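Local atomic coordinates of Zn-dependent hydrolase of metallo-beta-lactamase superfamily TM0207 (Thermotoga maritima, PDB entry 1VJN), a protein that probably acts as a zinc-dependent hydrolase of the metallo-beta-lactamase superfamily. Residues G122-V127 against K158-L163; D140-P145 against L164-I169; K191-Y196 against R212-M217. All blocks are in the same frame, centred on the assembly; numbering follows the deposited sequence.

In the fold
Interactions 2 and 3 lie in the eight-stranded sheet of this two-sheet metallo-hydrolase fold, and interaction 1 lies against it, between loop 122-127 and helix 154-163. The first two alternate along the chain: in interaction 2 strand 141-145, which precedes that helix, pairs with strand 168-172, which follows it. Their centres are about 10 Å apart. Interaction 3 follows, centred about 11 Å from interaction 2 and about 16 Å from interaction 1; its strand 213-216 adds to the sheet beside 168-172. Helix 154-163 packs against the sheet through Ala161 and against the loop that carries Asp123, which lies beside His57 and His173, consistent with the family's metal-site region.

Interaction 1: G122-V127 against K158-L163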
loop_
_atom_site.group_PDB
_atom_site.type_symbol
_atom_site.label_atom_id
_atom_site.label_comp_id
_atom_site.label_asym_id
_atom_site.label_seq_id
_atom_site.Cartn_x
_atom_site.Cartn_y
_atom_site.Cartn_z
ATOM N N GLY A 122 0.356 2.942 4.506
ATOM C CA GLY A 122 -0.586 3.898 5.062
ATOM C C GLY A 122 -0.070 5.315 4.770
ATOM O O GLY A 122 0.405 5.593 3.692
ATOM N N ASP A 123 -0.160 6.190 5.772
ATOM C CA ASP A 123 0.291 7.573 5.705
ATOM C C ASP A 123 1.575 7.731 6.508
ATOM O O ASP A 123 1.762 8.681 7.235
ATOM C CB ASP A 123 -0.818 8.423 6.282
ATOM C CG ASP A 123 -2.079 8.357 5.424
ATOM O OD1 ASP A 123 -1.961 8.493 4.196
ATOM O OD2 ASP A 123 -3.210 8.137 5.859
ATOM N N LEU A 124 2.499 6.811 6.311
ATOM C CA LEU A 124 3.725 6.730 7.085
ATOM C C LEU A 124 4.398 8.060 7.060
ATOM O O LEU A 124 4.623 8.610 5.970
ATOM C CB LEU A 124 4.653 5.686 6.506
ATOM C CG LEU A 124 5.999 5.505 7.238
ATOM C CD1 LEU A 124 5.804 4.931 8.620
ATOM C CD2 LEU A 124 6.849 4.590 6.435
ATOM N N GLY A 125 4.735 8.533 8.268
ATOM C CA GLY A 125 5.194 9.892 8.496
ATOM C C GLY A 125 6.654 10.003 8.789
ATOM O O GLY A 125 7.179 11.125 8.896
ATOM N N HIS A 126 7.328 8.874 8.995
ATOM C CA HIS A 126 8.752 8.921 9.403
ATOM C C HIS A 126 9.363 7.649 8.819
ATOM O O HIS A 126 8.664 6.703 8.479
ATOM C CB HIS A 126 8.934 8.921 10.950
ATOM C CG HIS A 126 8.276 7.740 11.609
ATOM N ND1 HIS A 126 8.803 6.468 11.559
ATOM C CD2 HIS A 126 7.076 7.616 12.232
ATOM C CE1 HIS A 126 7.989 5.623 12.166
ATOM N NE2 HIS A 126 6.938 6.297 12.596
ATOM N N VAL A 127 10.659 7.646 8.643
ATOM C CA VAL A 127 11.345 6.434 8.171
ATOM C C VAL A 127 11.090 5.349 9.213
ATOM O O VAL A 127 11.149 5.641 10.391
ATOM C CB VAL A 127 12.849 6.714 8.022
ATOM C CG1 VAL A 127 13.654 5.420 7.817
ATOM C CG2 VAL A 127 13.085 7.714 6.859
ATOM N N LYS A 158 12.398 6.132 -0.581
ATOM C CA LYS A 158 13.419 5.227 -1.132
ATOM C C LYS A 158 14.218 4.539 -0.003
ATOM O O LYS A 158 14.587 3.379 -0.119
ATOM C CB LYS A 158 14.395 5.951 -2.069
ATOM C CG LYS A 158 15.305 5.010 -2.844
ATOM C CD LYS A 158 16.226 5.780 -3.802
ATOM C CE LYS A 158 17.135 4.852 -4.598
ATOM N NZ LYS A 158 17.712 3.825 -3.702
ATOM N N GLU A 159 14.517 5.278 1.056
ATOM C CA GLU A 159 15.242 4.726 2.220
ATOM C C GLU A 159 14.466 3.546 2.868
ATOM O O GLU A 159 15.018 2.460 3.130
ATOM C CB GLU A 159 15.463 5.857 3.203
ATOM C CG GLU A 159 16.501 5.609 4.260
ATOM C CD GLU A 159 16.707 6.820 5.174
ATOM O OE1 GLU A 159 16.433 7.985 4.751
ATOM O OE2 GLU A 159 17.147 6.589 6.336
ATOM N N VAL A 160 13.174 3.766 3.054
ATOM C CA VAL A 160 12.255 2.737 3.527
ATOM C C VAL A 160 12.172 1.578 2.543
ATOM O O VAL A 160 12.235 0.414 2.933
ATOM C CB VAL A 160 10.830 3.322 3.781
ATOM C CG1 VAL A 160 9.810 2.243 4.020
ATOM C CG2 VAL A 160 10.836 4.248 4.981
ATOM N N ALA A 161 12.032 1.873 1.255
ATOM C CA ALA A 161 12.043 0.788 0.261
ATOM C C ALA A 161 13.299 -0.042 0.378
ATOM O O ALA A 161 13.235 -1.256 0.320
ATOM C CB ALA A 161 11.918 1.317 -1.101
ATOM N N ASP A 162 14.451 0.608 0.530
ATOM C CA ASP A 162 15.705 -0.106 0.746
ATOM C C ASP A 162 15.747 -0.893 2.052
ATOM O O ASP A 162 16.281 -2.005 2.084
ATOM C CB ASP A 162 16.890 0.863 0.711
ATOM C CG ASP A 162 17.097 1.512 -0.672
ATOM O OD1 ASP A 162 16.433 1.107 -1.668
ATOM O OD2 ASP A 162 17.909 2.457 -0.848
ATOM N N LEU A 163 15.217 -0.330 3.139
ATOM C CA LEU A 163 15.195 -1.056 4.388
ATOM C C LEU A 163 14.408 -2.363 4.289
ATOM O O LEU A 163 14.665 -3.286 5.031
ATOM C CB LEU A 163 14.591 -0.213 5.525
ATOM C CG LEU A 163 15.530 0.884 6.062
ATOM C CD1 LEU A 163 14.814 1.885 6.922
ATOM C CD2 LEU A 163 16.733 0.270 6.818
#
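Val127 makes most of the contact of loop 122-127 with helix 154-163, one of the helices that flank a sheet in the metallo-beta-lactamase fold. The helix presents Glu159, Val160 and Leu163, whose spacing of one and four residues puts them on the same side. The contact is mainly apolar. The rotamer of Val127 (chi1 168°, CG1 opposite the backbone N) splits its two methyls: CG1 goes to Leu163 CD1, 3.8 Å away, the two side chains crossing at about a right angle, and CG2 goes to Glu159. Val160 brings CG2 to 3.9 Å from Val127 CA, and the same methyl is 4.3 Å from CD2 of buried Leu124. Compact branched residues suit this close approach of a loop to a helix. Glu159 makes a different kind of contact: its extended chain lies across Val127, and OE1 comes to 4.0 Å from CG2, a van der Waals approach at the exposed margin where a charged end can stay solvated. No hydrogen bond joins the two segments. The loop is instead braced from within, since His126 ND1 donates to Val127 O at 2.7 Å, nearly straight at 175°, from well above the carbonyl plane.

Interaction 2: D140-P145 against L164-I169; sequences DVLLVP and LNAKVI
The flat groups joining Asp140 and Leu142 to Val168 are peptide units; no ring takes part. Leu142 N donates to Val168 O at 2.8 Å and 170°. Val168 N returns a bond to Asp140 O at 2.9 Å, more bent at 144°, and Lys167 N adds a weak one to the same oxygen, so that this oxygen has one good bond and one weak one. On one face of the sheet these peptides form, Val141 and Val168 stand side by side pointing the same way, their CG1 atoms 3.9 Å apart. Leu142 and Ile169 lie on the other face, toward helix 154-163.

This is the pairing of the two parallel strands of a beta-alpha-beta unit, in which 141-145 and 168-172 are neighbours and helix 154-163 makes the connection. Asn165, at positive phi, ends that helix in a Schellman motif, and the chain then turns into strand 168-172 through Ala166 and Lys167. Alanine suits this buried spot, where its one methyl packs against Leu142 CB (3.7 Å) and CD2. In the isobutyl group of Leu142, a chi1 of -174° turns CG away from the backbone N, and chi2 near 60° then brings CD1 to 4.0 Å from Leu164 CD1, crossing that side chain at about a right angle. Further along, Val144 CG1 packs on Ile169 CG2 at 3.8 Å. Beta-branched residues favour extended backbone, and these are buried with the leucines. The carboxylate of Asp140 turns to the other neighbour in the sheet, where OD2 accepts from Lys117 N.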
loop_
_atom_site.group_PDB
_atom_site.type_symbol
_atom_site.label_atom_id
_atom_site.label_comp_id
_atom_site.label_asym_id
_atom_site.label_seq_id
_atom_site.Cartn_x
_atom_site.Cartn_y
_atom_site.Cartn_z
ATOM N N ASP A 140 7.994 -7.858 -1.039
ATOM C CA ASP A 140 8.018 -8.003 -2.495
ATOM C C ASP A 140 7.367 -6.847 -3.247
ATOM O O ASP A 140 7.900 -6.360 -4.243
ATOM C CB ASP A 140 7.323 -9.308 -2.864
ATOM C CG ASP A 140 8.012 -10.505 -2.242
ATOM O OD1 ASP A 140 9.252 -10.580 -2.361
ATOM O OD2 ASP A 140 7.413 -11.383 -1.581
ATOM N N VAL A 141 6.198 -6.435 -2.792
ATOM C CA VAL A 141 5.479 -5.316 -3.376
ATOM C C VAL A 141 5.207 -4.292 -2.291
ATOM O O VAL A 141 4.500 -4.588 -1.312
ATOM C CB VAL A 141 4.114 -5.744 -4.010
ATOM C CG1 VAL A 141 3.453 -4.565 -4.716
ATOM C CG2 VAL A 141 4.281 -6.850 -4.964
ATOM N N LEU A 142 5.779 -3.104 -2.452
ATOM C CA LEU A 142 5.632 -2.016 -1.508
ATOM C C LEU A 142 4.746 -0.865 -2.052
ATOM O O LEU A 142 5.013 -0.312 -3.106
ATOM C CB LEU A 142 7.022 -1.476 -1.122
ATOM C CG LEU A 142 7.035 -0.420 -0.032
ATOM C CD1 LEU A 142 6.431 -0.937 1.281
ATOM C CD2 LEU A 142 8.476 -0.008 0.142
ATOM N N LEU A 143 3.722 -0.507 -1.286
ATOM C CA LEU A 143 2.869 0.644 -1.566
ATOM C C LEU A 143 3.308 1.746 -0.618
ATOM O O LEU A 143 3.166 1.608 0.610
ATOM C CB LEU A 143 1.414 0.282 -1.350
ATOM C CG LEU A 143 0.978 -1.042 -2.030
ATOM C CD1 LEU A 143 -0.488 -1.348 -1.675
ATOM C CD2 LEU A 143 1.145 -1.011 -3.479
ATOM N N VAL A 144 3.871 2.829 -1.171
ATOM C CA VAL A 144 4.639 3.777 -0.325
ATOM C C VAL A 144 4.234 5.238 -0.644
ATOM O O VAL A 144 4.173 5.609 -1.795
ATOM C CB VAL A 144 6.200 3.530 -0.477
ATOM C CG1 VAL A 144 6.661 3.810 -1.862
ATOM C CG2 VAL A 144 7.017 4.412 0.454
ATOM N N PRO A 145 3.896 6.042 0.377
ATOM C CA PRO A 145 3.583 7.431 0.185
ATOM C C PRO A 145 4.855 8.226 -0.099
ATOM O O PRO A 145 5.890 7.885 0.441
ATOM C CB PRO A 145 2.982 7.847 1.545
ATOM C CG PRO A 145 3.598 6.959 2.522
ATOM C CD PRO A 145 3.815 5.682 1.799
ATOM N N LEU A 164 13.403 -2.389 3.436
ATOM C CA LEU A 164 12.467 -3.504 3.347
ATOM C C LEU A 164 12.824 -4.388 2.136
ATOM O O LEU A 164 12.116 -5.337 1.848
ATOM C CB LEU A 164 11.022 -2.960 3.229
ATOM C CG LEU A 164 10.442 -2.183 4.432
ATOM C CD1 LEU A 164 8.997 -1.707 4.196
ATOM C CD2 LEU A 164 10.531 -3.008 5.687
ATOM N N ASN A 165 13.945 -4.073 1.472
ATOM C CA ASN A 165 14.410 -4.768 0.254
ATOM C C ASN A 165 13.296 -4.926 -0.783
ATOM O O ASN A 165 13.184 -5.947 -1.450
ATOM C CB ASN A 165 15.062 -6.101 0.646
ATOM C CG ASN A 165 16.013 -6.643 -0.431
ATOM O OD1 ASN A 165 16.749 -5.891 -1.086
ATOM N ND2 ASN A 165 15.988 -7.959 -0.621
ATOM N N ALA A 166 12.489 -3.878 -0.930
ATOM C CA ALA A 166 11.286 -3.917 -1.803
ATOM C C ALA A 166 11.685 -4.091 -3.263
ATOM O O ALA A 166 12.637 -3.459 -3.727
ATOM C CB ALA A 166 10.494 -2.634 -1.674
ATOM N N LYS A 167 10.930 -4.909 -3.988
ATOM C CA LYS A 167 11.178 -5.143 -5.400
ATOM C C LYS A 167 10.254 -4.269 -6.247
ATOM O O LYS A 167 10.709 -3.301 -6.845
ATOM C CB LYS A 167 10.975 -6.623 -5.719
ATOM C CG LYS A 167 11.856 -7.545 -4.936
ATOM C CD LYS A 167 13.316 -7.312 -5.297
ATOM C CE LYS A 167 14.262 -8.044 -4.337
ATOM N NZ LYS A 167 15.410 -7.171 -3.921
ATOM N N VAL A 168 8.968 -4.612 -6.311
ATOM C CA VAL A 168 7.999 -3.746 -6.945
ATOM C C VAL A 168 7.663 -2.678 -5.965
ATOM O O VAL A 168 7.283 -2.971 -4.830
ATOM C CB VAL A 168 6.731 -4.468 -7.337
ATOM C CG1 VAL A 168 5.647 -3.460 -7.809
ATOM C CG2 VAL A 168 7.039 -5.478 -8.436
ATOM N N ILE A 169 7.847 -1.427 -6.383
ATOM C CA ILE A 169 7.528 -0.271 -5.568
ATOM C C ILE A 169 6.433 0.591 -6.229
ATOM O O ILE A 169 6.623 1.081 -7.356
ATOM C CB ILE A 169 8.787 0.597 -5.368
ATOM C CG1 ILE A 169 9.855 -0.129 -4.542
ATOM C CG2 ILE A 169 8.385 1.863 -4.679
ATOM C CD1 ILE A 169 11.269 0.478 -4.649
#

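Interaction 3: K191-Y196 against R212-M217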
loop_
_atom_site.group_PDB
_atom_site.type_symbol
_atom_site.label_atom_id
_atom_site.label_comp_id
_atom_site.label_asym_id
_atom_site.label_seq_id
_atom_site.Cartn_x
_atom_site.Cartn_y
_atom_site.Cartn_z
ATOM N N LYS A 191 12.884 10.331 -10.120
ATOM C CA LYS A 191 14.245 10.739 -10.422
ATOM C C LYS A 191 15.319 10.034 -9.559
ATOM O O LYS A 191 16.495 10.087 -9.874
ATOM C CB LYS A 191 14.403 12.268 -10.366
ATOM C CG LYS A 191 14.013 12.922 -9.048
ATOM C CD LYS A 191 14.991 14.014 -8.587
ATOM C CE LYS A 191 15.179 15.149 -9.596
ATOM N NZ LYS A 191 16.406 15.985 -9.265
ATOM N N LEU A 192 14.911 9.324 -8.511
ATOM C CA LEU A 192 15.858 8.670 -7.623
ATOM C C LEU A 192 16.195 7.261 -8.058
ATOM O O LEU A 192 17.018 6.596 -7.427
ATOM C CB LEU A 192 15.280 8.655 -6.200
ATOM C CG LEU A 192 14.967 10.038 -5.604
ATOM C CD1 LEU A 192 14.263 9.868 -4.234
ATOM C CD2 LEU A 192 16.229 10.933 -5.490
ATOM N N PHE A 193 15.548 6.797 -9.126
ATOM C CA PHE A 193 15.724 5.442 -9.631
ATOM C C PHE A 193 16.168 5.471 -11.102
ATOM O O PHE A 193 16.026 6.469 -11.802
ATOM C CB PHE A 193 14.434 4.630 -9.499
ATOM C CG PHE A 193 13.895 4.551 -8.082
ATOM C CD1 PHE A 193 13.024 5.515 -7.611
ATOM C CD2 PHE A 193 14.237 3.493 -7.243
ATOM C CE1 PHE A 193 12.524 5.448 -6.318
ATOM C CE2 PHE A 193 13.751 3.421 -5.939
ATOM C CZ PHE A 193 12.885 4.397 -5.474
ATOM N N ASP A 194 16.703 4.349 -11.555
ATOM C CA ASP A 194 17.310 4.267 -12.884
ATOM C C ASP A 194 16.273 4.081 -14.005
ATOM O O ASP A 194 16.501 4.448 -15.176
ATOM C CB ASP A 194 18.343 3.129 -12.889
ATOM C CG ASP A 194 19.556 3.427 -11.974
ATOM O OD1 ASP A 194 20.114 4.564 -12.034
ATOM O OD2 ASP A 194 20.024 2.573 -11.172
ATOM N N SER A 195 15.147 3.509 -13.621
ATOM C CA SER A 195 14.066 3.237 -14.515
ATOM C C SER A 195 12.761 3.173 -13.721
ATOM O O SER A 195 12.762 3.108 -12.496
ATOM C CB SER A 195 14.308 1.885 -15.200
ATOM O OG SER A 195 14.379 0.850 -14.215
ATOM N N TYR A 196 11.651 3.178 -14.458
ATOM C CA TYR A 196 10.305 2.989 -13.933
ATOM C C TYR A 196 9.356 2.655 -15.090
ATOM O O TYR A 196 9.728 2.730 -16.278
ATOM C CB TYR A 196 9.814 4.244 -13.210
ATOM C CG TYR A 196 9.619 5.484 -14.068
ATOM C CD1 TYR A 196 8.424 5.725 -14.696
ATOM C CD2 TYR A 196 10.618 6.429 -14.196
ATOM C CE1 TYR A 196 8.237 6.852 -15.486
ATOM C CE2 TYR A 196 10.439 7.562 -14.944
ATOM C CZ TYR A 196 9.241 7.772 -15.585
ATOM O OH TYR A 196 9.034 8.893 -16.352
ATOM N N ARG A 212 13.993 -5.129 -8.812
ATOM C CA ARG A 212 13.384 -3.899 -8.419
ATOM C C ARG A 212 12.787 -3.190 -9.609
ATOM O O ARG A 212 13.440 -3.033 -10.636
ATOM C CB ARG A 212 14.392 -2.970 -7.765
ATOM C CG ARG A 212 13.769 -1.613 -7.518
ATOM C CD ARG A 212 14.475 -0.809 -6.546
ATOM N NE ARG A 212 14.252 -1.307 -5.201
ATOM C CZ ARG A 212 14.832 -0.786 -4.129
ATOM N NH1 ARG A 212 15.688 0.231 -4.261
ATOM N NH2 ARG A 212 14.578 -1.285 -2.929
ATOM N N LYS A 213 11.551 -2.725 -9.448
ATOM C CA LYS A 213 10.906 -1.903 -10.463
ATOM C C LYS A 213 9.911 -0.959 -9.798
ATOM O O LYS A 213 9.039 -1.396 -9.048
ATOM C CB LYS A 213 10.177 -2.776 -11.466
ATOM C CG LYS A 213 9.809 -2.066 -12.765
ATOM C CD LYS A 213 9.238 -3.066 -13.792
ATOM C CE LYS A 213 8.104 -3.973 -13.221
ATOM N NZ LYS A 213 7.401 -4.818 -14.246
ATOM N N VAL A 214 10.066 0.328 -10.068
ATOM C CA VAL A 214 9.097 1.310 -9.657
ATOM C C VAL A 214 7.942 1.343 -10.688
ATOM O O VAL A 214 8.166 1.479 -11.896
ATOM C CB VAL A 214 9.777 2.673 -9.492
ATOM C CG1 VAL A 214 8.747 3.727 -9.171
ATOM C CG2 VAL A 214 10.823 2.611 -8.401
ATOM N N VAL A 215 6.719 1.149 -10.212
ATOM C CA VAL A 215 5.530 1.111 -11.062
ATOM C C VAL A 215 4.584 2.213 -10.623
ATOM O O VAL A 215 4.103 2.199 -9.477
ATOM C CB VAL A 215 4.806 -0.232 -10.985
ATOM C CG1 VAL A 215 3.459 -0.183 -11.767
ATOM C CG2 VAL A 215 5.687 -1.328 -11.530
ATOM N N VAL A 216 4.315 3.132 -11.548
ATOM C CA VAL A 216 3.413 4.247 -11.359
ATOM C C VAL A 216 2.080 3.854 -11.982
ATOM O O VAL A 216 1.990 3.629 -13.190
ATOM C CB VAL A 216 3.927 5.533 -12.063
ATOM C CG1 VAL A 216 3.025 6.716 -11.750
ATOM C CG2 VAL A 216 5.316 5.850 -11.634
HETATM N N MSE A 217 1.060 3.745 -11.156
HETATM C CA MSE A 217 -0.300 3.415 -11.605
HETATM C C MSE A 217 -1.073 4.702 -11.816
HETATM O O MSE A 217 -0.624 5.764 -11.424
HETATM C CB MSE A 217 -1.002 2.536 -10.560
HETATM C CG MSE A 217 -0.146 1.368 -10.119
HETATM SE SE MSE A 217 -1.061 -0.085 -9.140
HETATM C CE MSE A 217 -2.389 -0.648 -10.522
HETATM O O HOH W 1 12.701 0.980 -11.185
#
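The ring of Phe193 lies against Val214 so that a single methyl meets its face. Val214 CG2 sits over the centre, 3.6 Å from the centroid and only 8° off the ring normal, a CH-pi contact in which all six ring carbons lie at similar distances from the methyl. Phenylalanine offers the broad flat surface and valine the blunt knob that fits it. Arg212 comes to the same ring differently: NH1 lies at the edge, near the ring plane and 4.1 Å from CE2, and not over a face, so it is not a cation-pi contact; the guanidinium plane is turned 78° from the ring. NH1 forms a salt bridge with Asp162 OD1, and NH2 is hydrogen-bonded to Ala166 O.

Tyr196 uses the base of its side chain. With CG placed between the backbone N and the carbonyl carbon (chi1 65°), the ring leads away from the strand, while CB stays 4.0 Å from Val214 CB and CA lies 3.3 Å from Val214 O in a CA-H...O contact. No direct hydrogen bond links the segments; a water accepts from Val214 N at 2.9 Å, and its approach to Ser195 O is short and doubtful.

Around this contact, Phe193 also meets Phe189 edge-to-face and touches Lys158 of helix 154-163, Leu190 of helix 187-190 packs on Val214 and Val216, and strand 213-216 runs between strands 168-172 and 197-198, bonding through Lys213 and Val215 to Ile169 and through Val214 and Val216 to Glu197.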